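Local coordinates for periplasmic binding protein (Roseiflexus sp. RS-1, PDB 5GJ3) that binds heme, two molecules at once in this form, and probably hands it on to a membrane transporter in bacterial heme acquisition, at residues P142-F147 / Q198-L203; T163-M168 / Y242-G247; L54-I59 / P76-Q81. All coordinates share one frame; numbering follows the deposited sequence.

Interaction 1 of 3, residues P142-F147 / Q198-L203. With ZN (zinc ion), chain E.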
loop_
_atom_site.group_PDB
_atom_site.type_symbol
_atom_site.label_atom_id
_atom_site.label_comp_id
_atom_site.label_asym_id
_atom_site.label_seq_id
_atom_site.Cartn_x
_atom_site.Cartn_y
_atom_site.Cartn_z
ATOM N N PRO A 142 16.775 17.074 3.526
ATOM C CA PRO A 142 15.865 16.080 2.953
ATOM C C PRO A 142 15.545 16.275 1.457
ATOM O O PRO A 142 15.268 17.396 1.006
ATOM C CB PRO A 142 14.611 16.214 3.794
ATOM C CG PRO A 142 14.672 17.559 4.429
ATOM C CD PRO A 142 16.137 17.905 4.569
ATOM N N PRO A 143 15.536 15.184 0.710
ATOM C CA PRO A 143 15.238 15.299 -0.710
ATOM C C PRO A 143 13.763 15.561 -1.009
ATOM O O PRO A 143 12.856 15.085 -0.273
ATOM C CB PRO A 143 15.654 13.934 -1.240
ATOM C CG PRO A 143 15.281 12.991 -0.098
ATOM C CD PRO A 143 15.769 13.767 1.108
ATOM N N HIS A 144 13.510 16.319 -2.083
ATOM C CA HIS A 144 12.146 16.470 -2.628
ATOM C C HIS A 144 11.709 15.220 -3.434
ATOM O O HIS A 144 12.407 14.776 -4.366
ATOM C CB HIS A 144 12.017 17.751 -3.476
ATOM C CG HIS A 144 11.665 18.960 -2.657
ATOM N ND1 HIS A 144 12.488 19.436 -1.663
ATOM C CD2 HIS A 144 10.553 19.733 -2.626
ATOM C CE1 HIS A 144 11.918 20.466 -1.063
ATOM N NE2 HIS A 144 10.746 20.672 -1.635
ATOM N N VAL A 145 10.566 14.641 -3.049
ATOM C CA VAL A 145 10.185 13.330 -3.614
ATOM C C VAL A 145 8.817 13.490 -4.331
ATOM O O VAL A 145 7.893 14.055 -3.752
ATOM C CB VAL A 145 10.085 12.246 -2.501
ATOM C CG1 VAL A 145 9.703 10.905 -3.091
ATOM C CG2 VAL A 145 11.429 12.094 -1.757
ATOM N N LEU A 146 8.693 13.026 -5.572
ATOM C CA LEU A 146 7.377 13.078 -6.226
ATOM C C LEU A 146 6.874 11.651 -6.509
ATOM O O LEU A 146 7.553 10.868 -7.184
ATOM C CB LEU A 146 7.477 13.869 -7.530
ATOM C CG LEU A 146 6.176 14.209 -8.220
ATOM C CD1 LEU A 146 5.330 15.217 -7.405
ATOM C CD2 LEU A 146 6.508 14.735 -9.637
ATOM N N PHE A 147 5.708 11.307 -5.976
ATOM C CA PHE A 147 5.090 10.034 -6.316
ATOM C C PHE A 147 4.166 10.170 -7.541
ATOM O O PHE A 147 3.265 11.034 -7.543
ATOM C CB PHE A 147 4.257 9.494 -5.142
ATOM C CG PHE A 147 3.554 8.200 -5.466
ATOM C CD1 PHE A 147 4.230 7.004 -5.373
ATOM C CD2 PHE A 147 2.229 8.195 -5.930
ATOM C CE1 PHE A 147 3.594 5.805 -5.714
ATOM C CE2 PHE A 147 1.584 7.015 -6.265
ATOM C CZ PHE A 147 2.268 5.815 -6.139
ATOM N N GLN A 198 10.089 19.970 -9.172
ATOM C CA GLN A 198 11.521 19.662 -9.513
ATOM C C GLN A 198 12.095 18.572 -8.581
ATOM O O GLN A 198 13.023 18.817 -7.826
ATOM C CB GLN A 198 12.386 20.928 -9.507
ATOM C CG GLN A 198 12.107 21.789 -10.724
ATOM C CD GLN A 198 12.587 21.124 -11.999
ATOM O OE1 GLN A 198 13.789 20.898 -12.184
ATOM N NE2 GLN A 198 11.662 20.827 -12.892
ATOM N N PRO A 199 11.513 17.347 -8.627
ATOM C CA PRO A 199 11.959 16.396 -7.621
ATOM C C PRO A 199 13.409 15.869 -7.783
ATOM O O PRO A 199 13.915 15.722 -8.918
ATOM C CB PRO A 199 10.986 15.220 -7.810
ATOM C CG PRO A 199 10.634 15.314 -9.285
ATOM C CD PRO A 199 10.420 16.811 -9.439
ATOM N N ASP A 200 14.000 15.526 -6.637
ATOM C CA ASP A 200 15.271 14.835 -6.501
ATOM C C ASP A 200 15.095 13.330 -6.697
ATOM O O ASP A 200 16.027 12.632 -7.140
ATOM C CB ASP A 200 15.816 15.059 -5.061
ATOM C CG ASP A 200 16.197 16.515 -4.806
ATOM O OD1 ASP A 200 17.050 17.013 -5.599
ATOM O OD2 ASP A 200 15.669 17.148 -3.846
ATOM N N VAL A 201 13.916 12.839 -6.316
ATOM C CA VAL A 201 13.539 11.406 -6.434
ATOM C C VAL A 201 12.177 11.287 -7.107
ATOM O O VAL A 201 11.250 11.969 -6.737
ATOM C CB VAL A 201 13.503 10.719 -5.023
ATOM C CG1 VAL A 201 13.142 9.203 -5.132
ATOM C CG2 VAL A 201 14.855 10.932 -4.315
ATOM N N LEU A 202 12.067 10.410 -8.099
ATOM C CA LEU A 202 10.770 9.994 -8.613
ATOM C C LEU A 202 10.367 8.632 -8.009
ATOM O O LEU A 202 11.070 7.620 -8.166
ATOM C CB LEU A 202 10.806 9.912 -10.149
ATOM C CG LEU A 202 10.906 11.310 -10.789
ATOM C CD1 LEU A 202 11.413 11.204 -12.208
ATOM C CD2 LEU A 202 9.557 12.022 -10.764
ATOM N N LEU A 203 9.252 8.628 -7.302
ATOM C CA LEU A 203 8.750 7.394 -6.692
ATOM C C LEU A 203 7.544 6.888 -7.500
ATOM O O LEU A 203 6.580 7.606 -7.700
ATOM C CB LEU A 203 8.388 7.647 -5.216
ATOM C CG LEU A 203 7.860 6.495 -4.346
ATOM C CD1 LEU A 203 8.868 5.377 -4.227
ATOM C CD2 LEU A 203 7.463 6.975 -2.954
HETATM ZN ZN ZN E . 9.114 22.004 -1.399
HETATM O O HOH W 1 14.968 19.061 -1.065
#

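Interaction 2 of 3, residues T163-M168 / Y242-G247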
loop_
_atom_site.group_PDB
_atom_site.type_symbol
_atom_site.label_atom_id
_atom_site.label_comp_id
_atom_site.label_asym_id
_atom_site.label_seq_id
_atom_site.Cartn_x
_atom_site.Cartn_y
_atom_site.Cartn_z
ATOM N N THR A 163 -2.735 11.012 1.911
ATOM C CA THR A 163 -2.534 9.734 1.233
ATOM C C THR A 163 -1.536 8.913 2.061
ATOM O O THR A 163 -0.645 9.477 2.755
ATOM C CB THR A 163 -1.953 9.896 -0.213
ATOM O OG1 THR A 163 -0.652 10.513 -0.153
ATOM C CG2 THR A 163 -2.865 10.749 -1.119
ATOM N N ALA A 164 -1.663 7.587 1.976
ATOM C CA ALA A 164 -0.669 6.686 2.565
ATOM C C ALA A 164 0.741 7.039 2.063
ATOM O O ALA A 164 1.682 6.973 2.844
ATOM C CB ALA A 164 -0.970 5.238 2.194
ATOM N N VAL A 165 0.895 7.345 0.762
ATOM C CA VAL A 165 2.274 7.513 0.223
ATOM C C VAL A 165 2.894 8.786 0.823
ATOM O O VAL A 165 4.098 8.817 1.127
ATOM C CB VAL A 165 2.365 7.451 -1.327
ATOM C CG1 VAL A 165 1.664 8.632 -1.987
ATOM C CG2 VAL A 165 3.844 7.366 -1.787
ATOM N N ASP A 166 2.050 9.798 1.064
ATOM C CA ASP A 166 2.507 11.025 1.716
ATOM C C ASP A 166 3.088 10.706 3.099
ATOM O O ASP A 166 4.193 11.157 3.449
ATOM C CB ASP A 166 1.366 12.025 1.848
ATOM C CG ASP A 166 1.824 13.348 2.410
ATOM O OD1 ASP A 166 2.650 14.030 1.773
ATOM O OD2 ASP A 166 1.367 13.710 3.500
ATOM N N VAL A 167 2.371 9.870 3.843
ATOM C CA VAL A 167 2.826 9.421 5.157
ATOM C C VAL A 167 4.137 8.619 5.064
ATOM O O VAL A 167 5.058 8.792 5.883
ATOM C CB VAL A 167 1.708 8.607 5.901
ATOM C CG1 VAL A 167 2.253 7.994 7.182
ATOM C CG2 VAL A 167 0.526 9.500 6.226
ATOM N N MET A 168 4.237 7.721 4.076
ATOM C CA MET A 168 5.479 6.962 3.915
ATOM C C MET A 168 6.700 7.875 3.562
ATOM O O MET A 168 7.783 7.693 4.089
ATOM C CB MET A 168 5.315 5.868 2.852
ATOM C CG MET A 168 4.156 4.887 3.120
ATOM S SD MET A 168 4.639 3.774 4.457
ATOM C CE MET A 168 5.783 2.663 3.589
ATOM N N TYR A 242 3.237 -3.503 -1.229
ATOM C CA TYR A 242 4.377 -3.316 -0.364
ATOM C C TYR A 242 4.528 -1.864 0.039
ATOM O O TYR A 242 4.680 -1.548 1.215
ATOM C CB TYR A 242 5.622 -3.737 -1.114
ATOM C CG TYR A 242 6.938 -3.659 -0.342
ATOM C CD1 TYR A 242 7.125 -4.380 0.848
ATOM C CD2 TYR A 242 8.008 -2.913 -0.835
ATOM C CE1 TYR A 242 8.339 -4.342 1.528
ATOM C CE2 TYR A 242 9.253 -2.877 -0.172
ATOM C CZ TYR A 242 9.404 -3.587 1.011
ATOM O OH TYR A 242 10.586 -3.559 1.687
ATOM N N LEU A 243 4.519 -0.960 -0.931
ATOM C CA LEU A 243 4.647 0.467 -0.598
ATOM C C LEU A 243 3.429 1.058 0.146
ATOM O O LEU A 243 3.594 1.812 1.102
ATOM C CB LEU A 243 4.916 1.285 -1.854
ATOM C CG LEU A 243 4.945 2.806 -1.702
ATOM C CD1 LEU A 243 6.114 3.260 -0.826
ATOM C CD2 LEU A 243 4.994 3.464 -3.077
ATOM N N LEU A 244 2.229 0.706 -0.291
ATOM C CA LEU A 244 1.006 1.420 0.069
ATOM C C LEU A 244 -0.000 0.659 0.958
ATOM O O LEU A 244 -0.944 1.281 1.484
ATOM C CB LEU A 244 0.298 1.877 -1.214
ATOM C CG LEU A 244 1.096 2.830 -2.102
ATOM C CD1 LEU A 244 0.258 3.056 -3.352
ATOM C CD2 LEU A 244 1.332 4.165 -1.389
ATOM N N GLY A 245 0.218 -0.646 1.144
ATOM C CA GLY A 245 -0.639 -1.488 2.024
ATOM C C GLY A 245 -0.767 -1.161 3.518
ATOM O O GLY A 245 -1.792 -1.513 4.140
ATOM N N MET A 246 0.213 -0.476 4.113
ATOM C CA MET A 246 0.115 -0.175 5.555
ATOM C C MET A 246 -0.148 -1.458 6.367
ATOM O O MET A 246 -1.053 -1.558 7.206
ATOM C CB MET A 246 -0.902 0.937 5.836
ATOM C CG MET A 246 -0.397 2.307 5.359
ATOM S SD MET A 246 1.121 2.865 6.203
ATOM C CE MET A 246 1.024 4.604 5.758
ATOM N N GLY A 247 0.660 -2.464 6.055
ATOM C CA GLY A 247 0.488 -3.781 6.627
ATOM C C GLY A 247 1.745 -4.205 7.325
ATOM O O GLY A 247 2.506 -3.351 7.773
#

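Interaction 3 of 3, residues L54-I59 / P76-Q81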
loop_
_atom_site.group_PDB
_atom_site.type_symbol
_atom_site.label_atom_id
_atom_site.label_comp_id
_atom_site.label_asym_id
_atom_site.label_seq_id
_atom_site.Cartn_x
_atom_site.Cartn_y
_atom_site.Cartn_z
ATOM N N LEU A 54 -16.646 -5.638 -5.356
ATOM C CA LEU A 54 -16.738 -7.035 -4.954
ATOM C C LEU A 54 -17.987 -7.703 -5.445
ATOM O O LEU A 54 -19.039 -7.110 -5.417
ATOM C CB LEU A 54 -16.677 -7.132 -3.395
ATOM C CG LEU A 54 -15.289 -6.728 -2.844
ATOM C CD1 LEU A 54 -15.490 -6.340 -1.377
ATOM C CD2 LEU A 54 -14.245 -7.801 -2.940
ATOM N N SER A 55 -17.865 -8.965 -5.857
ATOM C CA SER A 55 -19.027 -9.792 -6.238
ATOM C C SER A 55 -19.681 -10.476 -4.997
ATOM O O SER A 55 -19.052 -11.348 -4.371
ATOM C CB SER A 55 -18.582 -10.931 -7.125
ATOM O OG SER A 55 -19.674 -11.796 -7.373
ATOM N N ALA A 56 -20.925 -10.132 -4.684
ATOM C CA ALA A 56 -21.659 -10.811 -3.616
ATOM C C ALA A 56 -21.738 -12.322 -3.888
ATOM O O ALA A 56 -21.445 -13.134 -2.993
ATOM C CB ALA A 56 -23.063 -10.196 -3.429
ATOM N N GLU A 57 -22.118 -12.702 -5.108
ATOM C CA GLU A 57 -22.204 -14.134 -5.475
ATOM C C GLU A 57 -20.841 -14.851 -5.424
ATOM O O GLU A 57 -20.754 -15.980 -4.957
ATOM C CB GLU A 57 -22.881 -14.336 -6.849
ATOM C CG GLU A 57 -22.827 -15.768 -7.419
ATOM C CD GLU A 57 -23.605 -16.820 -6.602
ATOM O OE1 GLU A 57 -24.353 -16.459 -5.651
ATOM O OE2 GLU A 57 -23.468 -18.039 -6.902
ATOM N N GLY A 58 -19.780 -14.185 -5.877
ATOM C CA GLY A 58 -18.447 -14.737 -5.781
ATOM C C GLY A 58 -18.017 -14.998 -4.333
ATOM O O GLY A 58 -17.353 -15.984 -4.050
ATOM N N ILE A 59 -18.369 -14.104 -3.416
ATOM C CA ILE A 59 -18.067 -14.335 -2.006
ATOM C C ILE A 59 -18.997 -15.469 -1.462
ATOM O O ILE A 59 -18.529 -16.405 -0.798
ATOM C CB ILE A 59 -18.314 -13.038 -1.156
ATOM C CG1 ILE A 59 -17.310 -11.935 -1.502
ATOM C CG2 ILE A 59 -18.242 -13.326 0.350
ATOM C CD1 ILE A 59 -17.848 -10.524 -1.218
ATOM N N PRO A 76 -21.067 -0.652 -1.060
ATOM C CA PRO A 76 -21.944 -0.966 0.101
ATOM C C PRO A 76 -23.042 -2.033 -0.142
ATOM O O PRO A 76 -23.381 -2.809 0.786
ATOM C CB PRO A 76 -22.628 0.397 0.391
ATOM C CG PRO A 76 -21.598 1.414 0.010
ATOM C CD PRO A 76 -20.933 0.813 -1.251
ATOM N N GLU A 77 -23.603 -2.076 -1.352
ATOM C CA GLU A 77 -24.649 -3.059 -1.701
ATOM C C GLU A 77 -24.127 -4.527 -1.646
ATOM O O GLU A 77 -24.875 -5.487 -1.305
ATOM C CB GLU A 77 -25.278 -2.718 -3.096
ATOM C CG GLU A 77 -25.993 -1.337 -3.122
ATOM C CD GLU A 77 -25.051 -0.153 -3.334
ATOM O OE1 GLU A 77 -23.842 -0.379 -3.592
ATOM O OE2 GLU A 77 -25.477 1.040 -3.256
ATOM N N THR A 78 -22.841 -4.719 -1.922
ATOM C CA THR A 78 -22.302 -6.072 -1.721
ATOM C C THR A 78 -22.207 -6.443 -0.221
ATOM O O THR A 78 -22.587 -7.570 0.159
ATOM C CB THR A 78 -20.966 -6.251 -2.438
ATOM O OG1 THR A 78 -21.234 -6.219 -3.846
ATOM C CG2 THR A 78 -20.243 -7.592 -2.028
ATOM N N LEU A 79 -21.678 -5.540 0.606
ATOM C CA LEU A 79 -21.649 -5.793 2.063
ATOM C C LEU A 79 -23.058 -6.114 2.584
ATOM O O LEU A 79 -23.241 -7.050 3.384
ATOM C CB LEU A 79 -21.033 -4.603 2.844
ATOM C CG LEU A 79 -19.590 -4.199 2.484
ATOM C CD1 LEU A 79 -19.035 -3.052 3.351
ATOM C CD2 LEU A 79 -18.671 -5.393 2.466
ATOM N N ALA A 80 -24.052 -5.354 2.122
ATOM C CA ALA A 80 -25.450 -5.558 2.536
ATOM C C ALA A 80 -25.970 -6.951 2.176
ATOM O O ALA A 80 -26.673 -7.567 2.967
ATOM C CB ALA A 80 -26.377 -4.461 1.999
ATOM N N GLN A 81 -25.603 -7.484 1.010
ATOM C CA GLN A 81 -26.018 -8.846 0.689
ATOM C C GLN A 81 -25.353 -9.871 1.589
ATOM O O GLN A 81 -25.960 -10.895 1.894
ATOM C CB GLN A 81 -25.616 -9.194 -0.739
ATOM C CG GLN A 81 -26.330 -8.329 -1.742
ATOM C CD GLN A 81 -26.818 -9.164 -2.878
ATOM O OE1 GLN A 81 -27.857 -9.804 -2.768
ATOM N NE2 GLN A 81 -26.076 -9.179 -3.968
#

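Interaction 1 of 3, residues P142-F147 / Q198-L203
The F147 ring, laid beside L203 by CG trans to backbone N, meets it edge-on: L203 CG lies in the ring plane, 3.8 Å from F147 CD1, while L203 O comes up obliquely. The edge of the H144 ring carries its polar partners. A water in the ring plane accepts from H144 ND1 and donates to P142 O, and H144 NE2 binds a zinc ion at 2.1 Å, a site that D180 shares. The D200 carboxylate reaches the H144 backbone instead, OD2 taking the N-H of H144 on its anti lone pair at 2.9 Å (N-H...O angle 158°). Its other oxygen, OD1, is held by S268 and in a salt bridge with R269, so both ends of this buried group have partners. H144 O is gripped twice, by the N-H groups of D200 and V201.

From here the chains run as neighbouring parallel strands, 144-147 and 201-203, their axes 4.7 Å apart and turned by 26°, within the mixed sheet of one lobe of the periplasmic binding protein. L146 bonds on both sides of its partner L202, its N to V201 O (3.0 Å, 170°) and its O to L203 N, the alternation expected of a parallel pair. V145, V201, F147 and L203 point to one face, where helices 164-171 and 250-267 cover them; on the other, L146 CB rests on the P199 ring, 3.8 Å from P199 CB.

Interaction 2 of 3, residues T163-M168 / Y242-G247
L244 CD2 presses on V165 CB at 3.4 Å, closer than carbons usually pack. The two side chains meet at a slant, and the CG2 branch of V165 reaches on to L243 CD2 at 4.3 Å. Beside them the M246 methyl is wedged among three residues of helix 164-171: CE lies 4.1 Å from A164 CB, 3.9 Å from V167 CG1 and 3.9 Å from M168 SD. The M168 and M246 chains run antiparallel alongside one another, sulfur beside methyl. M168 is bent at both chi2 (-74°) and chi3 (-76°), and this fold of the chain carries its CE to within 3.4 Å of L243 O. The contact between the segments is therefore apolar packing, and the side-chain atoms that come nearest the L243 and A164 carbonyl oxygens across it are methyl carbons.

Two short helices meet here, each by one end: the first turn of 164-171 faces the last part of 240-244 and the loop after it. M246 is the first residue to leave helical backbone angles, its positive phi (53°) turning the chain after the helix. This is a heme-pocket element of the binding protein, since L244 lines one heme and G245 touches a heme as well. Farther out, T163 N-caps helix 164-171, its OG1 accepting from D166 N at 3.0 Å, and helix 250-267 meets M168 through A253 and L257. On the loop, the K104 amine bonds G245 O, while D256 holds the hydroxyl of Y242.

Interaction 3 of 3, residues L54-I59 / P76-Q81
T78 fills the tight part of this contact, its hydroxyl and its methyl both turned to the segment 54-59. OG1 donates to L54 O at 2.8 Å, arriving 32° off the carbonyl plane with a C=O...O angle of 147°. The methyl CG2, placed opposite the backbone N across the CA-CB bond, sits among L54, A56 and I59: it is 3.8 Å from L54 CB, 3.7 Å from A56 N and 3.9 Å from I59 CD1. A valine at this position would probably leave L54 O without the hydroxyl that now bonds it.

The A56 and T78 CA atoms, 5.1 Å apart, mark where the start of helix 56-60 comes against helix 76-84. These two short helices follow the hairpin strand 53-54 and the sheet strand 66-70 in the lobe built on the parallel four-stranded sheet. S55 N-caps the first of them, its OG taking the N-H of G58 at 2.8 Å. The L54 and I59 side chains turn inward as well, onto L11 and I48.

Away from T78 the contact thins toward solvent. There the exposed Q81 lies alongside A56. Its chain bends at chi2 (-136°), which brings the amide end back over the A56 methyl, with Q81 NE2 3.2 Å from A56 CB, a carbon contact for a polar group.

In the fold
Interactions 1 and 2 are continuous, the first buried, the second partly buried beside heme: F147 CD1 lies 3.6 Å and L203 CD2 3.8 Å from V165 CG2, so the strand pair of one backs the helix ends of the other. Their segments also alternate along the chain. Interaction 3 is separate, its centre about 40 Å from that of interaction 1 and on the opposite side of the chain's centre, a largely buried contact in the other lobe with one exposed edge, at Q81. Chemistry follows place: backbone ladder bonds and a zinc ligand in interaction 1, apolar packing without a hydrogen bond between the segments in interaction 2, and a single hydroxyl-to-carbonyl bond with methyl packing in interaction 3.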